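Local coordinates for protein cadherin-related family member 2 (Homo sapiens, PDB 5CZR) that forms calcium-dependent heterophilic adhesion complexes with CDHR5 between neighbouring microvilli and so controls their packing on epithelial cells (this chain holds its first two cadherin repeats), at residues D35-T40 / V80-I85; K6-M11 / W28-D33. All coordinates share one frame; numbering follows the deposited sequence.

Contact 1 of 2, residues D35-T40 / V80-I85; sequences DNDPLT and VSDPYI. With CA (calcium ion), chain E.
Thr40 and Ser81 make the one antiparallel hydrogen-bonded pair between 35-40 and 80-85, where the edge strand 40-44 of the first cadherin repeat meets the end of strand 73-81. Thr40 N reaches Ser81 O at 2.9 Å, and Ser81 N returns a bond to Thr40 O. Past this pair the chains turn into loops that close round a calcium ion at the N-terminal tip of this Greek-key beta-sandwich domain. The hydroxyls of Thr40 and Ser81 lie on the same face, and each is hydrogen-bonded to a water; one water also donates to Asp82 O, the other to Thr40 O, as suits small polar residues at a solvent-facing sheet edge. On the inner side Leu39 sets CB against Val80 CG2 at 4.0 Å and lays CD2 against Asp82 CB. Aspartates suit the tip because their short carboxylates place hard oxygens round the ion: Asp35 OD2 and Asp37 OD2 come from one loop, Asp82 OD2 from the other. Asp37 and Asp82 present carboxylates turned 88° apart, and their OD2 atoms, 3.4 Å from each other, are presumably kept together by the calcium charge. Asn2, Val3 and Asp33 complete the site. Pro83 puts CD against Asp37 CB at 3.6 Å, while the Tyr84 ring meets Asp37 OD2 with its edge, in plane. Asp82 CG sits between backbone N and carbonyl carbon (chi1 70°), whence its carboxylate serves metal and loop: OD2 binds calcium at 2.5 Å; OD1 accepts from Tyr84 N at 2.8 Å, an Asx turn, and from Ile85 N, completing an Asx motif.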
ATOM      1  N   ASP A  35      -9.189  36.222 -27.870  1.00 47.07           N
ATOM      2  CA  ASP A  35      -8.400  36.991 -28.843  1.00 46.01           C
ATOM      3  C   ASP A  35      -7.399  36.117 -29.569  1.00 45.01           C
ATOM      4  O   ASP A  35      -6.689  36.583 -30.448  1.00 41.92           O
ATOM      5  CB  ASP A  35      -7.645  38.115 -28.161  1.00 44.97           C
ATOM      6  CG  ASP A  35      -8.518  38.902 -27.205  1.00 46.86           C
ATOM      7  OD1 ASP A  35      -9.486  39.575 -27.650  1.00 53.99           O
ATOM      8  OD2 ASP A  35      -8.221  38.863 -25.997  1.00 44.97           O
ATOM      9  N   ASN A  36      -7.327  34.842 -29.198  1.00 46.61           N
ATOM     10  CA  ASN A  36      -6.352  33.939 -29.773  1.00 47.64           C
ATOM     11  C   ASN A  36      -4.894  34.316 -29.463  1.00 43.37           C
ATOM     12  O   ASN A  36      -3.990  34.090 -30.272  1.00 42.77           O
ATOM     13  CB  ASN A  36      -6.603  33.879 -31.277  1.00 53.75           C
ATOM     14  CG  ASN A  36      -6.590  32.475 -31.812  1.00 60.70           C
ATOM     15  OD1 ASN A  36      -7.379  31.599 -31.392  1.00 63.89           O
ATOM     16  ND2 ASN A  36      -5.702  32.252 -32.759  1.00 61.96           N
ATOM     17  N   ASP A  37      -4.671  34.892 -28.281  1.00 40.77           N
ATOM     18  CA  ASP A  37      -3.337  35.320 -27.859  1.00 38.60           C
ATOM     19  C   ASP A  37      -2.486  34.090 -27.545  1.00 35.94           C
ATOM     20  O   ASP A  37      -3.012  33.088 -27.105  1.00 32.50           O
ATOM     21  CB  ASP A  37      -3.404  36.191 -26.589  1.00 38.06           C
ATOM     22  CG  ASP A  37      -3.975  37.572 -26.850  1.00 38.89           C
ATOM     23  OD1 ASP A  37      -3.543  38.193 -27.847  1.00 44.43           O
ATOM     24  OD2 ASP A  37      -4.817  38.052 -26.052  1.00 35.45           O
ATOM     25  N   PRO A  38      -1.163  34.188 -27.755  1.00 33.68           N
ATOM     26  CA  PRO A  38      -0.280  33.165 -27.231  1.00 33.10           C
ATOM     27  C   PRO A  38      -0.340  33.182 -25.715  1.00 32.72           C
ATOM     28  O   PRO A  38      -0.370  34.261 -25.123  1.00 30.30           O
ATOM     29  CB  PRO A  38       1.094  33.611 -27.702  1.00 32.17           C
ATOM     30  CG  PRO A  38       0.981  35.080 -27.826  1.00 32.94           C
ATOM     31  CD  PRO A  38      -0.414  35.306 -28.350  1.00 33.78           C
ATOM     32  N   LEU A  39      -0.382  31.985 -25.115  1.00 32.77           N
ATOM     33  CA  LEU A  39      -0.619  31.804 -23.669  1.00 31.56           C
ATOM     34  C   LEU A  39       0.550  31.105 -23.033  1.00 30.79           C
ATOM     35  O   LEU A  39       1.136  30.190 -23.635  1.00 32.02           O
ATOM     36  CB  LEU A  39      -1.864  30.951 -23.435  1.00 32.02           C
ATOM     37  CG  LEU A  39      -3.153  31.495 -24.078  1.00 33.55           C
ATOM     38  CD1 LEU A  39      -4.344  30.622 -23.709  1.00 34.37           C
ATOM     39  CD2 LEU A  39      -3.390  32.947 -23.657  1.00 33.09           C
ATOM     40  N   THR A  40       0.923  31.551 -21.831  1.00 30.00           N
ATOM     41  CA  THR A  40       1.972  30.908 -21.066  1.00 27.75           C
ATOM     42  C   THR A  40       1.489  30.456 -19.711  1.00 28.73           C
ATOM     43  O   THR A  40       0.557  31.052 -19.121  1.00 32.35           O
ATOM     44  CB  THR A  40       3.211  31.778 -20.934  1.00 28.12           C
ATOM     45  OG1 THR A  40       2.877  33.012 -20.265  1.00 29.28           O
ATOM     46  CG2 THR A  40       3.801  32.077 -22.323  1.00 27.87           C
ATOM     47  N   VAL A  80      -2.343  30.947 -16.014  1.00 29.15           N
ATOM     48  CA  VAL A  80      -2.235  31.165 -17.432  1.00 29.47           C
ATOM     49  C   VAL A  80      -2.192  32.674 -17.713  1.00 29.33           C
ATOM     50  O   VAL A  80      -2.924  33.446 -17.118  1.00 29.29           O
ATOM     51  CB  VAL A  80      -3.384  30.496 -18.209  1.00 30.14           C
ATOM     52  CG1 VAL A  80      -4.751  31.007 -17.740  1.00 31.39           C
ATOM     53  CG2 VAL A  80      -3.214  30.714 -19.706  1.00 30.54           C
ATOM     54  N   SER A  81      -1.321  33.061 -18.628  1.00 28.34           N
ATOM     55  CA  SER A  81      -1.093  34.456 -18.938  1.00 28.75           C
ATOM     56  C   SER A  81      -1.183  34.663 -20.437  1.00 30.31           C
ATOM     57  O   SER A  81      -0.551  33.913 -21.197  1.00 32.91           O
ATOM     58  CB  SER A  81       0.279  34.871 -18.460  1.00 27.01           C
ATOM     59  OG  SER A  81       0.345  34.800 -17.059  1.00 25.66           O
ATOM     60  N   ASP A  82      -1.978  35.637 -20.892  1.00 30.10           N
ATOM     61  CA  ASP A  82      -1.789  36.131 -22.274  1.00 32.00           C
ATOM     62  C   ASP A  82      -0.694  37.224 -22.172  1.00 31.17           C
ATOM     63  O   ASP A  82      -0.009  37.295 -21.135  1.00 31.07           O
ATOM     64  CB  ASP A  82      -3.129  36.521 -22.927  1.00 31.91           C
ATOM     65  CG  ASP A  82      -3.758  37.767 -22.326  1.00 33.17           C
ATOM     66  OD1 ASP A  82      -3.115  38.503 -21.532  1.00 33.51           O
ATOM     67  OD2 ASP A  82      -4.921  38.008 -22.653  1.00 33.89           O
ATOM     68  N   PRO A  83      -0.451  38.001 -23.238  1.00 31.74           N
ATOM     69  CA  PRO A  83       0.608  39.035 -23.140  1.00 30.89           C
ATOM     70  C   PRO A  83       0.293  40.168 -22.160  1.00 32.56           C
ATOM     71  O   PRO A  83       1.222  40.820 -21.687  1.00 30.79           O
ATOM     72  CB  PRO A  83       0.697  39.580 -24.559  1.00 31.22           C
ATOM     73  CG  PRO A  83       0.177  38.482 -25.430  1.00 31.10           C
ATOM     74  CD  PRO A  83      -0.909  37.831 -24.625  1.00 32.47           C
ATOM     75  N   TYR A  84      -0.987  40.315 -21.782  1.00 34.49           N
ATOM     76  CA  TYR A  84      -1.475  41.473 -21.017  1.00 34.54           C
ATOM     77  C   TYR A  84      -1.901  41.207 -19.576  1.00 32.71           C
ATOM     78  O   TYR A  84      -1.817  42.095 -18.741  1.00 31.44           O
ATOM     79  CB  TYR A  84      -2.655  42.096 -21.766  1.00 36.44           C
ATOM     80  CG  TYR A  84      -2.432  42.130 -23.250  1.00 37.37           C
ATOM     81  CD1 TYR A  84      -1.567  43.074 -23.825  1.00 36.59           C
ATOM     82  CD2 TYR A  84      -3.054  41.207 -24.084  1.00 36.56           C
ATOM     83  CE1 TYR A  84      -1.344  43.094 -25.192  1.00 36.61           C
ATOM     84  CE2 TYR A  84      -2.842  41.233 -25.452  1.00 37.18           C
ATOM     85  CZ  TYR A  84      -1.972  42.161 -25.986  1.00 36.62           C
ATOM     86  OH  TYR A  84      -1.759  42.161 -27.331  1.00 40.14           O
ATOM     87  N   ILE A  85      -2.391  40.002 -19.285  1.00 32.25           N
ATOM     88  CA  ILE A  85      -2.901  39.708 -17.957  1.00 31.02           C
ATOM     89  C   ILE A  85      -2.562  38.289 -17.501  1.00 30.29           C
ATOM     90  O   ILE A  85      -2.587  37.341 -18.304  1.00 27.43           O
ATOM     91  CB  ILE A  85      -4.425  39.993 -17.886  1.00 32.72           C
ATOM     92  CG1 ILE A  85      -4.904  39.959 -16.418  1.00 34.43           C
ATOM     93  CG2 ILE A  85      -5.224  39.060 -18.822  1.00 32.10           C
ATOM     94  CD1 ILE A  85      -6.347  40.440 -16.206  1.00 35.93           C
TER
HETATM   95 CA    CA E1001      -6.460  37.816 -24.553  1.00 39.83          CA
HETATM   96  O   HOH W   1       2.267  35.367 -21.564  1.00 25.43           O
HETATM   97  O   HOH W   2       0.974  32.216 -16.329  1.00 32.81           O

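Contact 2 of 2, residues K6-M11 / W28-D33; sequences KFLANM and WLVAED. With CA (calcium ion), chain E.
Leu8, Val30 and Glu32 bury the most surface where strand 6-7 and the turn after it meet 28-33, with Lys6 and Phe7 paired antiparallel to Glu32 and Ala31. Leu8 N donates to Val30 O at 3.2 Å, and its side chain forks over the neighbouring strand: CD1 rests against Val30 CG1 at 3.8 Å, while CD2 touches Glu32 OE1. Branched Val30, with CG1 anti to its backbone N (chi1 -160°), offers that methyl to the leucine. Glu32 keeps an extended chain beyond CG, as suits an acidic residue on the exposed face it shares with Lys6, and its backbone pairs with Lys6 through two bonds, Lys6 N to Glu32 O at 3.0 Å and Glu32 N to Lys6 O at 2.9 Å. Next to them Phe7 and Ala31 form a non-hydrogen-bonded pair; the small side chain of Ala31 is consistent with the close approach there, CA to CA 3.9 Å between Phe7 and Ala31, and the edge of the Phe7 ring meets Val30 O in plane, CD1 to O 3.5 Å. Met11, flexible enough to bend at chi2 and chi3, brings SD to Val30 N in a weak 3.5 Å hydrogen bond and CE to Trp28 O. Asp33, the residue after Glu32, binds the N-terminal calcium through both carboxylate oxygens, and short strand 6-7 edges the four-stranded sheet of a cadherin-repeat beta sandwich.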
ATOM      1  N   LYS A   6      -8.896  31.913 -20.029  1.00 41.88           N
ATOM      2  CA  LYS A   6      -9.754  31.161 -19.126  1.00 46.27           C
ATOM      3  C   LYS A   6      -9.381  29.690 -19.238  1.00 42.13           C
ATOM      4  O   LYS A   6      -9.283  29.144 -20.331  1.00 40.16           O
ATOM      5  CB  LYS A   6     -11.219  31.370 -19.514  1.00 53.79           C
ATOM      6  CG  LYS A   6     -12.241  30.785 -18.538  1.00 63.38           C
ATOM      7  CD  LYS A   6     -13.454  31.716 -18.329  1.00 70.21           C
ATOM      8  CE  LYS A   6     -14.271  31.956 -19.598  1.00 72.55           C
ATOM      9  NZ  LYS A   6     -15.181  30.801 -19.893  1.00 75.07           N
ATOM     10  N   PHE A   7      -9.044  29.093 -18.107  1.00 40.52           N
ATOM     11  CA  PHE A   7      -8.789  27.656 -18.028  1.00 39.24           C
ATOM     12  C   PHE A   7     -10.049  26.886 -18.404  1.00 40.04           C
ATOM     13  O   PHE A   7     -11.166  27.289 -18.072  1.00 40.39           O
ATOM     14  CB  PHE A   7      -8.390  27.276 -16.596  1.00 36.65           C
ATOM     15  CG  PHE A   7      -6.930  27.547 -16.275  1.00 34.73           C
ATOM     16  CD1 PHE A   7      -5.937  26.832 -16.902  1.00 32.97           C
ATOM     17  CD2 PHE A   7      -6.572  28.458 -15.305  1.00 33.81           C
ATOM     18  CE1 PHE A   7      -4.609  27.048 -16.588  1.00 32.62           C
ATOM     19  CE2 PHE A   7      -5.252  28.671 -14.968  1.00 32.61           C
ATOM     20  CZ  PHE A   7      -4.268  27.961 -15.597  1.00 31.80           C
ATOM     21  N   LEU A   8      -9.864  25.784 -19.094  1.00 41.35           N
ATOM     22  CA  LEU A   8     -10.983  24.889 -19.362  1.00 44.07           C
ATOM     23  C   LEU A   8     -11.578  24.386 -18.062  1.00 40.92           C
ATOM     24  O   LEU A   8     -10.898  24.286 -17.052  1.00 39.97           O
ATOM     25  CB  LEU A   8     -10.545  23.697 -20.246  1.00 47.94           C
ATOM     26  CG  LEU A   8      -9.943  24.056 -21.630  1.00 51.45           C
ATOM     27  CD1 LEU A   8      -9.840  22.824 -22.539  1.00 51.51           C
ATOM     28  CD2 LEU A   8     -10.732  25.172 -22.313  1.00 53.60           C
ATOM     29  N   ALA A   9     -12.859  24.048 -18.125  1.00 41.94           N
ATOM     30  CA  ALA A   9     -13.617  23.566 -16.987  1.00 41.47           C
ATOM     31  C   ALA A   9     -12.945  22.444 -16.187  1.00 39.25           C
ATOM     32  O   ALA A   9     -13.058  22.405 -14.955  1.00 38.66           O
ATOM     33  CB  ALA A   9     -15.026  23.134 -17.440  1.00 42.85           C
ATOM     34  N   ASN A  10     -12.273  21.520 -16.861  1.00 37.49           N
ATOM     35  CA  ASN A  10     -11.680  20.366 -16.167  1.00 37.47           C
ATOM     36  C   ASN A  10     -10.326  20.668 -15.477  1.00 36.01           C
ATOM     37  O   ASN A  10      -9.711  19.779 -14.914  1.00 31.91           O
ATOM     38  CB  ASN A  10     -11.553  19.158 -17.109  1.00 38.66           C
ATOM     39  CG  ASN A  10     -10.623  19.446 -18.287  1.00 41.37           C
ATOM     40  OD1 ASN A  10     -10.594  20.567 -18.807  1.00 45.84           O
ATOM     41  ND2 ASN A  10      -9.829  18.480 -18.661  1.00 41.11           N
ATOM     42  N   MET A  11      -9.907  21.924 -15.461  1.00 36.12           N
ATOM     43  CA  MET A  11      -8.701  22.309 -14.732  1.00 36.51           C
ATOM     44  C   MET A  11      -8.890  22.519 -13.207  1.00 36.05           C
ATOM     45  O   MET A  11      -7.955  22.967 -12.540  1.00 36.09           O
ATOM     46  CB  MET A  11      -8.100  23.580 -15.350  1.00 36.32           C
ATOM     47  CG  MET A  11      -7.631  23.382 -16.784  1.00 38.11           C
ATOM     48  SD  MET A  11      -6.129  22.364 -16.888  1.00 38.30           S
ATOM     49  CE  MET A  11      -6.774  20.875 -17.655  1.00 41.17           C
ATOM     50  N   TRP A  28      -1.671  18.052 -18.756  1.00 27.53           N
ATOM     51  CA  TRP A  28      -1.557  19.252 -19.557  1.00 28.64           C
ATOM     52  C   TRP A  28      -2.421  20.340 -18.935  1.00 30.79           C
ATOM     53  O   TRP A  28      -3.616  20.113 -18.660  1.00 32.31           O
ATOM     54  CB  TRP A  28      -2.025  18.976 -20.991  1.00 28.66           C
ATOM     55  CG  TRP A  28      -1.052  18.157 -21.778  1.00 29.78           C
ATOM     56  CD1 TRP A  28      -0.966  16.798 -21.796  1.00 30.82           C
ATOM     57  CD2 TRP A  28       0.002  18.643 -22.627  1.00 29.37           C
ATOM     58  NE1 TRP A  28       0.064  16.400 -22.627  1.00 31.59           N
ATOM     59  CE2 TRP A  28       0.670  17.513 -23.155  1.00 30.78           C
ATOM     60  CE3 TRP A  28       0.411  19.920 -23.028  1.00 30.29           C
ATOM     61  CZ2 TRP A  28       1.766  17.619 -24.038  1.00 31.38           C
ATOM     62  CZ3 TRP A  28       1.516  20.041 -23.920  1.00 30.79           C
ATOM     63  CH2 TRP A  28       2.171  18.892 -24.409  1.00 32.43           C
ATOM     64  N   LEU A  29      -1.828  21.503 -18.681  1.00 31.01           N
ATOM     65  CA  LEU A  29      -2.615  22.693 -18.389  1.00 32.35           C
ATOM     66  C   LEU A  29      -3.139  23.259 -19.699  1.00 34.08           C
ATOM     67  O   LEU A  29      -2.378  23.421 -20.650  1.00 33.23           O
ATOM     68  CB  LEU A  29      -1.782  23.747 -17.660  1.00 31.39           C
ATOM     69  CG  LEU A  29      -1.420  23.441 -16.209  1.00 30.90           C
ATOM     70  CD1 LEU A  29      -0.343  24.391 -15.714  1.00 29.86           C
ATOM     71  CD2 LEU A  29      -2.666  23.537 -15.335  1.00 31.64           C
ATOM     72  N   VAL A  30      -4.447  23.517 -19.750  1.00 36.35           N
ATOM     73  CA  VAL A  30      -5.099  23.954 -20.973  1.00 39.67           C
ATOM     74  C   VAL A  30      -6.072  25.090 -20.657  1.00 38.34           C
ATOM     75  O   VAL A  30      -6.858  25.026 -19.722  1.00 39.49           O
ATOM     76  CB  VAL A  30      -5.878  22.816 -21.703  1.00 41.99           C
ATOM     77  CG1 VAL A  30      -6.109  23.197 -23.160  1.00 44.08           C
ATOM     78  CG2 VAL A  30      -5.175  21.477 -21.663  1.00 43.61           C
ATOM     79  N   ALA A  31      -5.980  26.130 -21.460  1.00 38.38           N
ATOM     80  CA  ALA A  31      -6.835  27.286 -21.354  1.00 40.20           C
ATOM     81  C   ALA A  31      -7.124  27.750 -22.776  1.00 41.73           C
ATOM     82  O   ALA A  31      -6.525  27.254 -23.719  1.00 40.26           O
ATOM     83  CB  ALA A  31      -6.135  28.378 -20.570  1.00 38.82           C
ATOM     84  N   GLU A  32      -8.052  28.691 -22.912  1.00 46.91           N
ATOM     85  CA  GLU A  32      -8.418  29.281 -24.201  1.00 47.48           C
ATOM     86  C   GLU A  32      -8.490  30.780 -24.045  1.00 45.92           C
ATOM     87  O   GLU A  32      -8.639  31.322 -22.926  1.00 42.49           O
ATOM     88  CB  GLU A  32      -9.759  28.748 -24.681  1.00 53.66           C
ATOM     89  CG  GLU A  32     -10.951  29.215 -23.838  1.00 62.30           C
ATOM     90  CD  GLU A  32     -12.240  28.408 -24.069  1.00 74.27           C
ATOM     91  OE1 GLU A  32     -12.166  27.212 -24.483  1.00 80.70           O
ATOM     92  OE2 GLU A  32     -13.341  28.961 -23.802  1.00 78.13           O
ATOM     93  N   ASP A  33      -8.360  31.463 -25.174  1.00 44.76           N
ATOM     94  CA  ASP A  33      -8.331  32.922 -25.170  1.00 44.22           C
ATOM     95  C   ASP A  33      -9.099  33.429 -26.372  1.00 48.22           C
ATOM     96  O   ASP A  33      -8.741  33.122 -27.514  1.00 46.99           O
ATOM     97  CB  ASP A  33      -6.883  33.427 -25.209  1.00 40.51           C
ATOM     98  CG  ASP A  33      -6.778  34.950 -24.987  1.00 38.92           C
ATOM     99  OD1 ASP A  33      -7.052  35.725 -25.936  1.00 37.79           O
ATOM    100  OD2 ASP A  33      -6.371  35.364 -23.882  1.00 35.86           O
TER
HETATM  101 CA    CA E1001      -6.460  37.816 -24.553  1.00 39.83          CA

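Contacts 1 and 2 lie in the first cadherin repeat with their centres about 12 Å apart, and contact 2 closes before contact 1 opens along the chain. They belong to the two facing sheets of the sandwich: contact 2 joins strands 6-7 and 25-32, contact 1 joins strands 40-44 and 73-81. Between the sheets Val80 CG2 packs on Ala31 CB at 3.8 Å, and Phe7 CZ lies 3.6 Å from Val80 N. At the tip both converge on one calcium ion, where Asp33 OD2 and Asp82 OD2 come within 3.3 Å. The ion thus ties loops from both sheets together at the N-terminal end of the repeat required for binding CDHR5.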